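Putative hydrolase (Burkholderia cenocepacia, PDB 4X00) is a putative alpha/beta-hydrolase, probably an esterase acting on aryl esters. Local coordinates at residues F39-L44 / R70-S75; I65-R70 / A95-S100; R88-D93 / G115-N120; R170-L175 / D230-A235. One frame throughout, in Å; residues are numbered along the deposited sequence.

Contact 1: residues F39-L44 / R70-S75; sequences FIHGLL and RGHGLS
His72 NE2 accepts a hydrogen bond from the backbone N of Leu44 at 3.0 Å, the donor nitrogen lying in the imidazole plane and the bond bent to 149°. At the same time His41 sets its edge against a face of that ring: CE1 of His41 stands 3.6 Å from CG of His72, and the two planes meet at 67°, an edge-to-face pair. CD1 of Leu43 also touches NE2 of His72, at 3.9 Å. The segment 39-44 is the end of strand 36-40 and the loop that leaves it, the His-Gly stretch that in alpha/beta hydrolases commonly borders the oxyanion hole; Gly42 lies against the probable nucleophile elbow. A second layer fixes both rings. His72 ND1 donates to Arg70 O at 3.0 Å, from above the carbonyl plane, and with the proton there NE2 is left to accept. His41 donates from ND1 to Gly42 O at 2.8 Å, while its NE2 accepts from the backbone N of Leu69. Beyond His72, a type II' turn to Ser75 is closed by Ser75 N bonding to His72 O, and helix 198-204 touches Leu43 and His72 through Met200.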
loop_
_atom_site.group_PDB
_atom_site.type_symbol
_atom_site.label_atom_id
_atom_site.label_comp_id
_atom_site.label_asym_id
_atom_site.label_seq_id
_atom_site.Cartn_x
_atom_site.Cartn_y
_atom_site.Cartn_z
ATOM N N PHE A 39 -2.601 -2.478 -7.299
ATOM C CA PHE A 39 -2.417 -2.722 -5.875
ATOM C C PHE A 39 -1.026 -2.284 -5.440
ATOM O O PHE A 39 -0.038 -2.647 -6.085
ATOM C CB PHE A 39 -2.578 -4.197 -5.551
ATOM C CG PHE A 39 -3.949 -4.734 -5.848
ATOM C CD1 PHE A 39 -4.253 -5.204 -7.111
ATOM C CD2 PHE A 39 -4.921 -4.802 -4.847
ATOM C CE1 PHE A 39 -5.520 -5.731 -7.387
ATOM C CE2 PHE A 39 -6.195 -5.315 -5.106
ATOM C CZ PHE A 39 -6.484 -5.785 -6.375
ATOM N N ILE A 40 -0.960 -1.524 -4.349
ATOM C CA ILE A 40 0.279 -0.932 -3.841
ATOM C C ILE A 40 0.449 -1.386 -2.417
ATOM O O ILE A 40 -0.369 -1.032 -1.563
ATOM C CB ILE A 40 0.220 0.602 -3.887
ATOM C CG1 ILE A 40 -0.214 1.075 -5.277
ATOM C CG2 ILE A 40 1.588 1.198 -3.519
ATOM C CD1 ILE A 40 -0.788 2.485 -5.263
ATOM N N HIS A 41 1.443 -2.229 -2.153
ATOM C CA HIS A 41 1.597 -2.799 -0.823
ATOM C C HIS A 41 2.242 -1.818 0.171
ATOM O O HIS A 41 2.507 -0.658 -0.165
ATOM C CB HIS A 41 2.404 -4.107 -0.887
ATOM C CG HIS A 41 3.844 -3.918 -1.270
ATOM N ND1 HIS A 41 4.821 -3.539 -0.369
ATOM C CD2 HIS A 41 4.475 -4.085 -2.463
ATOM C CE1 HIS A 41 5.992 -3.460 -1.001
ATOM N NE2 HIS A 41 5.815 -3.815 -2.266
ATOM N N GLY A 42 2.449 -2.289 1.400
ATOM C CA GLY A 42 2.952 -1.455 2.475
ATOM C C GLY A 42 4.347 -1.858 2.919
ATOM O O GLY A 42 5.013 -2.700 2.298
ATOM N N LEU A 43 4.768 -1.256 4.011
ATOM C CA LEU A 43 6.145 -1.416 4.477
ATOM C C LEU A 43 6.455 -2.877 4.791
ATOM O O LEU A 43 5.665 -3.545 5.485
ATOM C CB LEU A 43 6.358 -0.568 5.729
ATOM C CG LEU A 43 7.784 -0.611 6.292
ATOM C CD1 LEU A 43 8.844 -0.092 5.283
ATOM C CD2 LEU A 43 7.815 0.195 7.576
ATOM N N LEU A 44 7.590 -3.356 4.271
ATOM C CA LEU A 44 8.081 -4.746 4.423
ATOM C C LEU A 44 7.221 -5.766 3.676
ATOM O O LEU A 44 7.426 -6.978 3.816
ATOM C CB LEU A 44 8.211 -5.183 5.900
ATOM C CG LEU A 44 9.176 -4.366 6.749
ATOM C CD1 LEU A 44 9.444 -5.127 8.045
ATOM C CD2 LEU A 44 10.461 -3.991 6.066
ATOM N N ARG A 70 9.843 0.247 -4.525
ATOM C CA ARG A 70 11.287 0.404 -4.410
ATOM C C ARG A 70 11.730 -0.030 -3.012
ATOM O O ARG A 70 11.043 0.189 -1.999
ATOM C CB ARG A 70 11.724 1.852 -4.693
ATOM C CG ARG A 70 11.210 2.914 -3.716
ATOM C CD ARG A 70 11.853 4.307 -4.022
ATOM N NE ARG A 70 11.702 4.581 -5.454
ATOM C CZ ARG A 70 12.656 5.071 -6.234
ATOM N NH1 ARG A 70 12.446 5.153 -7.528
ATOM N NH2 ARG A 70 13.819 5.495 -5.712
ATOM N N GLY A 71 12.895 -0.672 -2.954
ATOM C CA GLY A 71 13.406 -1.156 -1.675
ATOM C C GLY A 71 12.815 -2.454 -1.176
ATOM O O GLY A 71 13.225 -2.915 -0.113
ATOM N N HIS A 72 11.861 -3.021 -1.911
ATOM C CA HIS A 72 11.111 -4.202 -1.497
ATOM C C HIS A 72 11.136 -5.313 -2.528
ATOM O O HIS A 72 11.350 -5.065 -3.721
ATOM C CB HIS A 72 9.641 -3.813 -1.255
ATOM C CG HIS A 72 9.409 -2.933 -0.054
ATOM N ND1 HIS A 72 9.628 -1.567 -0.056
ATOM C CD2 HIS A 72 8.894 -3.235 1.166
ATOM C CE1 HIS A 72 9.277 -1.076 1.127
ATOM N NE2 HIS A 72 8.834 -2.070 1.888
ATOM N N GLY A 73 10.897 -6.544 -2.068
ATOM C CA GLY A 73 10.666 -7.660 -2.971
ATOM C C GLY A 73 11.796 -7.848 -3.967
ATOM O O GLY A 73 12.978 -7.929 -3.570
ATOM N N LEU A 74 11.459 -7.850 -5.261
ATOM C CA LEU A 74 12.453 -7.981 -6.335
ATOM C C LEU A 74 12.611 -6.693 -7.127
ATOM O O LEU A 74 13.240 -6.699 -8.202
ATOM C CB LEU A 74 12.100 -9.166 -7.251
ATOM C CG LEU A 74 12.032 -10.523 -6.525
ATOM C CD1 LEU A 74 11.746 -11.659 -7.545
ATOM C CD2 LEU A 74 13.275 -10.800 -5.670
ATOM N N SER A 75 12.118 -5.581 -6.590
ATOM C CA SER A 75 12.382 -4.292 -7.206
ATOM C C SER A 75 13.779 -3.781 -6.845
ATOM O O SER A 75 14.443 -4.293 -5.926
ATOM C CB SER A 75 11.327 -3.271 -6.821
ATOM O OG SER A 75 10.133 -3.542 -7.546
#

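Contact 2: residues I65-R70 / A95-S100; sequences ITYDLR and AAIIES
Tyr67 and Ile97 bring the backbones of strand 63-67 and helix 87-100 nearest, with their CA atoms 8.5 Å apart, a spacing bridged by side chains alone. The strand points Ile65 and Tyr67, two residues apart on the same side, toward the helix, and from the helix Ile97 answers both. Its delta methyl does most of the work: CD1 of Ile97 sits over one face of the Tyr67 ring, 3.4 Å from the centroid and 18° off the ring normal, a CH-pi contact. The methyl is displaced toward the CG end, where CD1 of Ile97 approaches CG of Tyr67 to 3.3 Å, so the packing there is tight. Ile97 reaches this far because CG1 lies anti to the carbonyl carbon (chi1 -73°) and the chain then extends to CD1. The other branch turns to Ile65, and CG2 of Ile97 meets CG2 of Ile65 at 4.3 Å, a looser touch between methyl groups. All three residues are buried. This is the helix-on-sheet packing of the alpha/beta hydrolase fold: Ile40 of the adjacent strand 36-40 and Leu94 of the same helix also touch Tyr67, while Ile98 leans on Ile38 of strand 36-40 and on Tyr121 of helix 113-125.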
loop_
_atom_site.group_PDB
_atom_site.type_symbol
_atom_site.label_atom_id
_atom_site.label_comp_id
_atom_site.label_asym_id
_atom_site.label_seq_id
_atom_site.Cartn_x
_atom_site.Cartn_y
_atom_site.Cartn_z
ATOM N N ILE A 65 -3.203 -5.578 -11.403
ATOM C CA ILE A 65 -1.781 -5.239 -11.509
ATOM C C ILE A 65 -1.185 -5.091 -10.113
ATOM O O ILE A 65 -1.718 -4.344 -9.285
ATOM C CB ILE A 65 -1.601 -3.928 -12.286
ATOM C CG1 ILE A 65 -2.140 -4.083 -13.716
ATOM C CG2 ILE A 65 -0.122 -3.478 -12.263
ATOM C CD1 ILE A 65 -2.374 -2.736 -14.419
ATOM N N THR A 66 -0.059 -5.759 -9.863
ATOM C CA THR A 66 0.663 -5.575 -8.618
ATOM C C THR A 66 2.111 -5.196 -8.954
ATOM O O THR A 66 2.559 -5.382 -10.084
ATOM C CB THR A 66 0.657 -6.853 -7.746
ATOM O OG1 THR A 66 1.149 -7.965 -8.508
ATOM C CG2 THR A 66 -0.730 -7.198 -7.231
ATOM N N TYR A 67 2.844 -4.686 -7.971
ATOM C CA TYR A 67 4.271 -4.472 -8.145
ATOM C C TYR A 67 4.936 -4.408 -6.792
ATOM O O TYR A 67 4.278 -4.238 -5.752
ATOM C CB TYR A 67 4.563 -3.187 -8.937
ATOM C CG TYR A 67 4.229 -1.872 -8.283
ATOM C CD1 TYR A 67 2.914 -1.412 -8.249
ATOM C CD2 TYR A 67 5.226 -1.062 -7.743
ATOM C CE1 TYR A 67 2.599 -0.176 -7.704
ATOM C CE2 TYR A 67 4.943 0.174 -7.199
ATOM C CZ TYR A 67 3.609 0.633 -7.204
ATOM O OH TYR A 67 3.308 1.861 -6.671
ATOM N N ASP A 68 6.263 -4.555 -6.781
ATOM C CA ASP A 68 7.033 -4.389 -5.560
ATOM C C ASP A 68 7.496 -2.937 -5.473
ATOM O O ASP A 68 8.060 -2.375 -6.432
ATOM C CB ASP A 68 8.254 -5.314 -5.528
ATOM C CG ASP A 68 7.892 -6.788 -5.524
ATOM O OD1 ASP A 68 6.737 -7.151 -5.194
ATOM O OD2 ASP A 68 8.767 -7.600 -5.884
ATOM N N LEU A 69 7.240 -2.296 -4.339
ATOM C CA LEU A 69 7.777 -0.941 -4.087
ATOM C C LEU A 69 9.297 -0.915 -4.177
ATOM O O LEU A 69 9.976 -1.931 -3.919
ATOM C CB LEU A 69 7.385 -0.449 -2.688
ATOM C CG LEU A 69 5.889 -0.231 -2.420
ATOM C CD1 LEU A 69 5.721 0.122 -0.936
ATOM C CD2 LEU A 69 5.353 0.861 -3.336
ATOM N N ARG A 70 9.843 0.247 -4.525
ATOM C CA ARG A 70 11.287 0.404 -4.410
ATOM C C ARG A 70 11.730 -0.030 -3.012
ATOM O O ARG A 70 11.043 0.189 -1.999
ATOM C CB ARG A 70 11.724 1.852 -4.693
ATOM C CG ARG A 70 11.210 2.914 -3.716
ATOM C CD ARG A 70 11.853 4.307 -4.022
ATOM N NE ARG A 70 11.702 4.581 -5.454
ATOM C CZ ARG A 70 12.656 5.071 -6.234
ATOM N NH1 ARG A 70 12.446 5.153 -7.528
ATOM N NH2 ARG A 70 13.819 5.495 -5.712
ATOM N N ALA A 95 3.501 6.353 -11.138
ATOM C CA ALA A 95 3.163 6.968 -12.415
ATOM C C ALA A 95 3.771 6.183 -13.579
ATOM O O ALA A 95 3.157 6.047 -14.635
ATOM C CB ALA A 95 3.628 8.414 -12.449
ATOM N N ALA A 96 4.987 5.668 -13.384
ATOM C CA ALA A 96 5.648 4.923 -14.438
ATOM C C ALA A 96 4.907 3.622 -14.735
ATOM O O ALA A 96 4.783 3.217 -15.895
ATOM C CB ALA A 96 7.094 4.645 -14.057
ATOM N N ILE A 97 4.432 2.952 -13.691
ATOM C CA ILE A 97 3.623 1.752 -13.905
ATOM C C ILE A 97 2.293 2.070 -14.590
ATOM O O ILE A 97 1.920 1.369 -15.523
ATOM C CB ILE A 97 3.436 1.046 -12.594
ATOM C CG1 ILE A 97 4.806 0.408 -12.284
ATOM C CG2 ILE A 97 2.291 0.004 -12.623
ATOM C CD1 ILE A 97 4.957 -0.072 -10.948
ATOM N N ILE A 98 1.599 3.133 -14.177
ATOM C CA ILE A 98 0.365 3.537 -14.862
ATOM C C ILE A 98 0.636 3.772 -16.341
ATOM O O ILE A 98 -0.123 3.334 -17.206
ATOM C CB ILE A 98 -0.237 4.798 -14.211
ATOM C CG1 ILE A 98 -0.722 4.438 -12.799
ATOM C CG2 ILE A 98 -1.377 5.370 -15.067
ATOM C CD1 ILE A 98 -1.120 5.616 -11.938
ATOM N N GLU A 99 1.748 4.426 -16.647
ATOM C CA GLU A 99 2.071 4.705 -18.052
ATOM C C GLU A 99 2.462 3.454 -18.838
ATOM O O GLU A 99 1.974 3.227 -19.955
ATOM C CB GLU A 99 3.187 5.742 -18.141
ATOM C CG GLU A 99 2.690 7.126 -17.789
ATOM C CD GLU A 99 3.752 8.206 -17.912
ATOM O OE1 GLU A 99 4.573 8.158 -18.867
ATOM O OE2 GLU A 99 3.755 9.115 -17.046
ATOM N N SER A 100 3.340 2.642 -18.261
ATOM C CA SER A 100 3.910 1.521 -18.996
ATOM C C SER A 100 2.858 0.471 -19.312
ATOM O O SER A 100 2.872 -0.148 -20.379
ATOM C CB SER A 100 5.060 0.899 -18.207
ATOM O OG SER A 100 5.755 -0.040 -19.012
#

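Contact 3: residues R88-D93 / G115-N120; sequences RRWADD and GAVISN
Trp90 and Ala91 of helix 87-100 meet Val117 and Asn120 of helix 113-125 where the two helices cross almost perpendicularly, at -88°, with the axes of the short segments 8.2 Å apart. Ahead of this crossing, Arg88, whose CB points away from segment 115-120, runs beside Ala124 and Tyr125 and binds Asp92 one turn on: NE of Arg88 reaches OD1 of Asp92 at 2.7 Å, in the guanidinium plane and on the syn side of the carboxylate, though tilted 23° from the carboxylate plane. Tyr125 of the second helix also bonds that OD1. The indole of Trp90 swings off to the side, so CG2 of Val117 meets mainly CB of Trp90, at 3.9 Å. The other valine methyl, CG1 of Val117, placed anti to the backbone N (chi1 171°), lies 3.7 Å from Trp90 O; one branch thus meets the backbone of Trp90 and the other its side chain. The indole NE1 is bonded to Tyr84 O. Ala91 then presses its methyl on the second helix, with CB of Ala91 3.6 Å from C of Asn120. Its small side chain is consistent with the close backbones, CA of Ala91 lying 5.5 Å from CA of Val117. Farther along, Asp93 directs its carboxylate to Arg70. The crossing itself is therefore held by van der Waals packing, while the buried amide of Asn120 finds its partners outside, at Glu210 N and Thr208 O.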
loop_
_atom_site.group_PDB
_atom_site.type_symbol
_atom_site.label_atom_id
_atom_site.label_comp_id
_atom_site.label_asym_id
_atom_site.label_seq_id
_atom_site.Cartn_x
_atom_site.Cartn_y
_atom_site.Cartn_z
ATOM N N ARG A 88 8.152 11.996 -3.641
ATOM C CA ARG A 88 7.899 12.085 -5.071
ATOM C C ARG A 88 8.481 10.892 -5.830
ATOM O O ARG A 88 7.934 10.502 -6.871
ATOM C CB ARG A 88 8.462 13.414 -5.635
ATOM C CG ARG A 88 8.314 13.624 -7.148
ATOM C CD ARG A 88 6.856 13.564 -7.616
ATOM N NE ARG A 88 6.777 13.838 -9.053
ATOM C CZ ARG A 88 6.658 15.051 -9.575
ATOM N NH1 ARG A 88 6.616 16.106 -8.778
ATOM N NH2 ARG A 88 6.580 15.209 -10.891
ATOM N N ARG A 89 9.596 10.317 -5.345
ATOM C CA ARG A 89 10.191 9.196 -6.078
ATOM C C ARG A 89 9.233 8.015 -6.123
ATOM O O ARG A 89 9.124 7.322 -7.144
ATOM C CB ARG A 89 11.499 8.704 -5.449
ATOM C CG ARG A 89 12.616 9.648 -5.420
ATOM C CD ARG A 89 13.139 9.871 -6.813
ATOM N NE ARG A 89 14.146 10.883 -6.682
ATOM C CZ ARG A 89 15.446 10.648 -6.529
ATOM N NH1 ARG A 89 15.935 9.408 -6.578
ATOM N NH2 ARG A 89 16.261 11.671 -6.381
ATOM N N TRP A 90 8.543 7.779 -5.012
ATOM C CA TRP A 90 7.616 6.651 -4.953
ATOM C C TRP A 90 6.377 6.944 -5.805
ATOM O O TRP A 90 5.816 6.048 -6.432
ATOM C CB TRP A 90 7.178 6.370 -3.519
ATOM C CG TRP A 90 8.287 6.199 -2.485
ATOM C CD1 TRP A 90 9.151 7.149 -2.041
ATOM C CD2 TRP A 90 8.580 5.017 -1.734
ATOM N NE1 TRP A 90 9.974 6.635 -1.069
ATOM C CE2 TRP A 90 9.642 5.324 -0.861
ATOM C CE3 TRP A 90 8.043 3.726 -1.714
ATOM C CZ2 TRP A 90 10.187 4.377 0.016
ATOM C CZ3 TRP A 90 8.572 2.799 -0.844
ATOM C CH2 TRP A 90 9.618 3.124 0.019
ATOM N N ALA A 91 5.915 8.187 -5.770
ATOM C CA ALA A 91 4.832 8.585 -6.647
ATOM C C ALA A 91 5.209 8.425 -8.111
ATOM O O ALA A 91 4.364 8.019 -8.929
ATOM C CB ALA A 91 4.402 10.032 -6.362
ATOM N N ASP A 92 6.455 8.759 -8.454
ATOM C CA ASP A 92 6.908 8.588 -9.839
ATOM C C ASP A 92 7.003 7.119 -10.239
ATOM O O ASP A 92 6.775 6.792 -11.408
ATOM C CB ASP A 92 8.257 9.272 -10.068
ATOM C CG ASP A 92 8.172 10.791 -10.040
ATOM O OD1 ASP A 92 7.064 11.384 -10.076
ATOM O OD2 ASP A 92 9.247 11.409 -10.002
ATOM N N ASP A 93 7.327 6.235 -9.292
ATOM C CA ASP A 93 7.302 4.803 -9.578
ATOM C C ASP A 93 5.887 4.395 -9.998
ATOM O O ASP A 93 5.705 3.688 -10.991
ATOM C CB ASP A 93 7.700 3.946 -8.350
ATOM C CG ASP A 93 9.147 4.133 -7.899
ATOM O OD1 ASP A 93 9.970 4.611 -8.680
ATOM O OD2 ASP A 93 9.439 3.746 -6.748
ATOM N N GLY A 115 -0.744 3.823 0.907
ATOM C CA GLY A 115 -1.650 4.970 0.977
ATOM C C GLY A 115 -0.895 6.291 0.865
ATOM O O GLY A 115 -1.343 7.237 0.206
ATOM N N ALA A 116 0.268 6.352 1.505
ATOM C CA ALA A 116 1.090 7.558 1.400
ATOM C C ALA A 116 1.614 7.746 -0.020
ATOM O O ALA A 116 1.730 8.882 -0.512
ATOM C CB ALA A 116 2.252 7.487 2.394
ATOM N N VAL A 117 1.953 6.636 -0.671
ATOM C CA VAL A 117 2.343 6.719 -2.083
ATOM C C VAL A 117 1.187 7.311 -2.921
ATOM O O VAL A 117 1.424 8.185 -3.782
ATOM C CB VAL A 117 2.738 5.330 -2.639
ATOM C CG1 VAL A 117 2.944 5.357 -4.153
ATOM C CG2 VAL A 117 3.990 4.763 -1.928
ATOM N N ILE A 118 -0.053 6.850 -2.685
ATOM C CA ILE A 118 -1.194 7.437 -3.398
ATOM C C ILE A 118 -1.313 8.927 -3.102
ATOM O O ILE A 118 -1.542 9.716 -4.032
ATOM C CB ILE A 118 -2.511 6.711 -3.046
ATOM C CG1 ILE A 118 -2.463 5.288 -3.594
ATOM C CG2 ILE A 118 -3.705 7.473 -3.665
ATOM C CD1 ILE A 118 -3.661 4.413 -3.174
ATOM N N SER A 119 -1.177 9.332 -1.837
ATOM C CA SER A 119 -1.296 10.770 -1.553
ATOM C C SER A 119 -0.245 11.567 -2.312
ATOM O O SER A 119 -0.541 12.647 -2.838
ATOM C CB SER A 119 -1.147 11.076 -0.064
ATOM O OG SER A 119 -2.232 10.506 0.635
ATOM N N ASN A 120 0.984 11.050 -2.352
ATOM C CA ASN A 120 2.046 11.755 -3.058
ATOM C C ASN A 120 1.816 11.760 -4.571
ATOM O O ASN A 120 2.115 12.761 -5.237
ATOM C CB ASN A 120 3.403 11.155 -2.695
ATOM C CG ASN A 120 3.880 11.625 -1.351
ATOM O OD1 ASN A 120 3.663 12.789 -0.991
ATOM N ND2 ASN A 120 4.586 10.749 -0.611
#

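Contact 4: residues R170-L175 / D230-A235; sequences RAFLRL and DALVKA. With EDO (1,2-ethanediol), chain G.
Leu232 pushes its two methyls into the hollow between Phe172 of helix 162-174 and Leu175. The segment 230-235 is the loop that follows strand 222-227 in the alpha/beta hydrolase fold, where the acid of the catalytic triad is often found. Asp230 fits that role, its OD2 bonded to His259 in a probable triad with Ser112. The leucine is the bump. CD1 of Leu232 lies over one face of the Phe172 ring, 4.2 Å from its centroid, a CH-pi contact, while CD2 of Leu232 touches CE1 at the ring's rim at 3.8 Å. CD2 of Leu232 also rests 3.9 Å from CB of Leu175, which forms the other wall. Phe172 can present its ring because CG is anti to the backbone N (chi1 179°), swinging it out toward the loop. Beside Leu232, Ala231 makes a smaller bump, its CB 3.9 Å from CD2 of Leu175. Tyr154 and His259 also touch Leu232, so the leucine is flanked from outside this pair of segments. A water bridges the backbones, donating to Leu175 O and accepting from Ala231 N. The loop keeps its shape through an Asx turn, in which OD1 of Asp230 takes the backbone N-H of Leu232 at 2.8 Å nearly along the C-O axis; the same oxygen accepts from Val233 N, above the carboxylate plane, which extends the turn to an Asx motif. On the far end, O2 of a 1,2-ethanediol, probably from the crystallisation liquor, donates to Asp230 O and accepts from Ala235 N, at 2.9 Å each.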
loop_
_atom_site.group_PDB
_atom_site.type_symbol
_atom_site.label_atom_id
_atom_site.label_comp_id
_atom_site.label_asym_id
_atom_site.label_seq_id
_atom_site.Cartn_x
_atom_site.Cartn_y
_atom_site.Cartn_z
ATOM N N ARG A 170 10.158 -9.240 12.625
ATOM C CA ARG A 170 9.181 -10.269 12.950
ATOM C C ARG A 170 8.093 -9.689 13.849
ATOM O O ARG A 170 6.886 -9.968 13.648
ATOM C CB ARG A 170 9.883 -11.463 13.629
ATOM C CG ARG A 170 8.967 -12.657 13.816
ATOM C CD ARG A 170 9.749 -13.921 14.281
ATOM N NE ARG A 170 10.283 -13.728 15.629
ATOM C CZ ARG A 170 11.562 -13.493 15.951
ATOM N NH1 ARG A 170 11.879 -13.288 17.218
ATOM N NH2 ARG A 170 12.532 -13.424 15.024
ATOM N N ALA A 171 8.474 -8.851 14.809
ATOM C CA ALA A 171 7.490 -8.205 15.679
ATOM C C ALA A 171 6.591 -7.239 14.884
ATOM O O ALA A 171 5.371 -7.163 15.106
ATOM C CB ALA A 171 8.204 -7.467 16.827
ATOM N N PHE A 172 7.182 -6.499 13.952
ATOM C CA PHE A 172 6.391 -5.608 13.110
ATOM C C PHE A 172 5.368 -6.410 12.302
ATOM O O PHE A 172 4.212 -5.996 12.154
ATOM C CB PHE A 172 7.323 -4.830 12.179
ATOM C CG PHE A 172 6.597 -3.899 11.270
ATOM C CD1 PHE A 172 6.304 -2.624 11.706
ATOM C CD2 PHE A 172 6.239 -4.277 9.981
ATOM C CE1 PHE A 172 5.620 -1.728 10.871
ATOM C CE2 PHE A 172 5.571 -3.367 9.129
ATOM C CZ PHE A 172 5.264 -2.098 9.594
ATOM N N LEU A 173 5.799 -7.519 11.712
ATOM C CA LEU A 173 4.866 -8.313 10.895
ATOM C C LEU A 173 3.733 -8.840 11.778
ATOM O O LEU A 173 2.567 -8.865 11.347
ATOM C CB LEU A 173 5.588 -9.468 10.203
ATOM C CG LEU A 173 4.749 -10.296 9.207
ATOM C CD1 LEU A 173 4.178 -9.432 8.099
ATOM C CD2 LEU A 173 5.589 -11.410 8.635
ATOM N N ARG A 174 4.018 -9.246 13.025
ATOM C CA ARG A 174 2.940 -9.685 13.920
ATOM C C ARG A 174 1.954 -8.555 14.180
ATOM O O ARG A 174 0.749 -8.800 14.298
ATOM C CB ARG A 174 3.516 -10.190 15.240
ATOM C CG ARG A 174 4.217 -11.527 15.131
ATOM C CD ARG A 174 3.217 -12.639 14.844
ATOM N NE ARG A 174 3.862 -13.949 14.752
ATOM C CZ ARG A 174 3.280 -15.037 14.253
ATOM N NH1 ARG A 174 2.029 -14.977 13.791
ATOM N NH2 ARG A 174 3.952 -16.184 14.225
ATOM N N LEU A 175 2.454 -7.320 14.254
ATOM C CA LEU A 175 1.595 -6.158 14.477
ATOM C C LEU A 175 0.734 -5.845 13.256
ATOM O O LEU A 175 -0.162 -5.008 13.344
ATOM C CB LEU A 175 2.445 -4.938 14.842
ATOM C CG LEU A 175 3.007 -5.043 16.269
ATOM C CD1 LEU A 175 4.081 -3.949 16.428
ATOM C CD2 LEU A 175 1.922 -4.910 17.345
ATOM N N ASP A 230 -6.404 -2.065 14.147
ATOM C CA ASP A 230 -5.088 -1.833 13.552
ATOM C C ASP A 230 -4.094 -1.388 14.637
ATOM O O ASP A 230 -4.292 -0.405 15.330
ATOM C CB ASP A 230 -5.262 -0.785 12.444
ATOM C CG ASP A 230 -4.003 -0.551 11.614
ATOM O OD1 ASP A 230 -2.886 -0.775 12.132
ATOM O OD2 ASP A 230 -4.118 -0.137 10.434
ATOM N N ALA A 231 -3.032 -2.167 14.792
ATOM C CA ALA A 231 -2.017 -1.945 15.828
ATOM C C ALA A 231 -0.861 -1.084 15.347
ATOM O O ALA A 231 0.073 -0.861 16.110
ATOM C CB ALA A 231 -1.500 -3.289 16.351
ATOM N N LEU A 232 -0.939 -0.583 14.111
ATOM C CA LEU A 232 0.161 0.201 13.563
ATOM C C LEU A 232 -0.297 1.583 13.168
ATOM O O LEU A 232 0.371 2.569 13.492
ATOM C CB LEU A 232 0.804 -0.513 12.374
ATOM C CG LEU A 232 1.623 -1.741 12.781
ATOM C CD1 LEU A 232 1.953 -2.574 11.565
ATOM C CD2 LEU A 232 2.928 -1.353 13.522
ATOM N N VAL A 233 -1.427 1.666 12.473
ATOM C CA VAL A 233 -1.994 2.960 12.104
ATOM C C VAL A 233 -3.243 3.157 12.952
ATOM O O VAL A 233 -4.055 2.231 13.041
ATOM C CB VAL A 233 -2.330 3.023 10.590
ATOM C CG1 VAL A 233 -3.097 4.306 10.259
ATOM C CG2 VAL A 233 -1.037 2.941 9.745
ATOM N N LYS A 234 -3.380 4.317 13.600
ATOM C CA LYS A 234 -4.575 4.608 14.402
ATOM C C LYS A 234 -5.754 4.852 13.451
ATOM O O LYS A 234 -5.796 5.861 12.745
ATOM C CB LYS A 234 -4.373 5.826 15.323
ATOM C CG LYS A 234 -3.295 5.634 16.408
ATOM C CD LYS A 234 -3.065 6.926 17.161
ATOM C CE LYS A 234 -2.101 6.728 18.314
ATOM N NZ LYS A 234 -1.816 8.034 18.951
ATOM N N ALA A 235 -6.694 3.914 13.432
ATOM C CA ALA A 235 -7.760 3.898 12.412
ATOM C C ALA A 235 -8.674 5.118 12.491
ATOM O O ALA A 235 -8.800 5.861 11.506
ATOM C CB ALA A 235 -8.593 2.614 12.538
HETATM C C1 EDO G . -6.250 2.277 17.264
HETATM O O1 EDO G . -6.502 3.640 16.930
HETATM C C2 EDO G . -6.974 1.337 16.311
HETATM O O2 EDO G . -6.453 1.438 14.995
HETATM O O HOH W 1 -2.915 -4.792 13.394
#

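In the fold
From the N terminus, contact 1 closes the first loop, joining the end of strand 36-40 to the turn after strand 63-67. Contact 2 opens within that span, at strand 63-67, and ends on helix 87-100, so the two cross and share Arg70. Contact 3 starts on the same helix, before the second segment of contact 2, and reaches helix 113-125; contacts 2 and 3 therefore cross too. The Arg70-Asp93 salt bridge links contact 3 to both earlier ones. Contact 4 follows in series, closing a much longer loop from helix 162-174 to the loop after strand 222-227. Its centre is about 17 Å from that of contact 1, yet Phe172 touches Leu43 and Leu44.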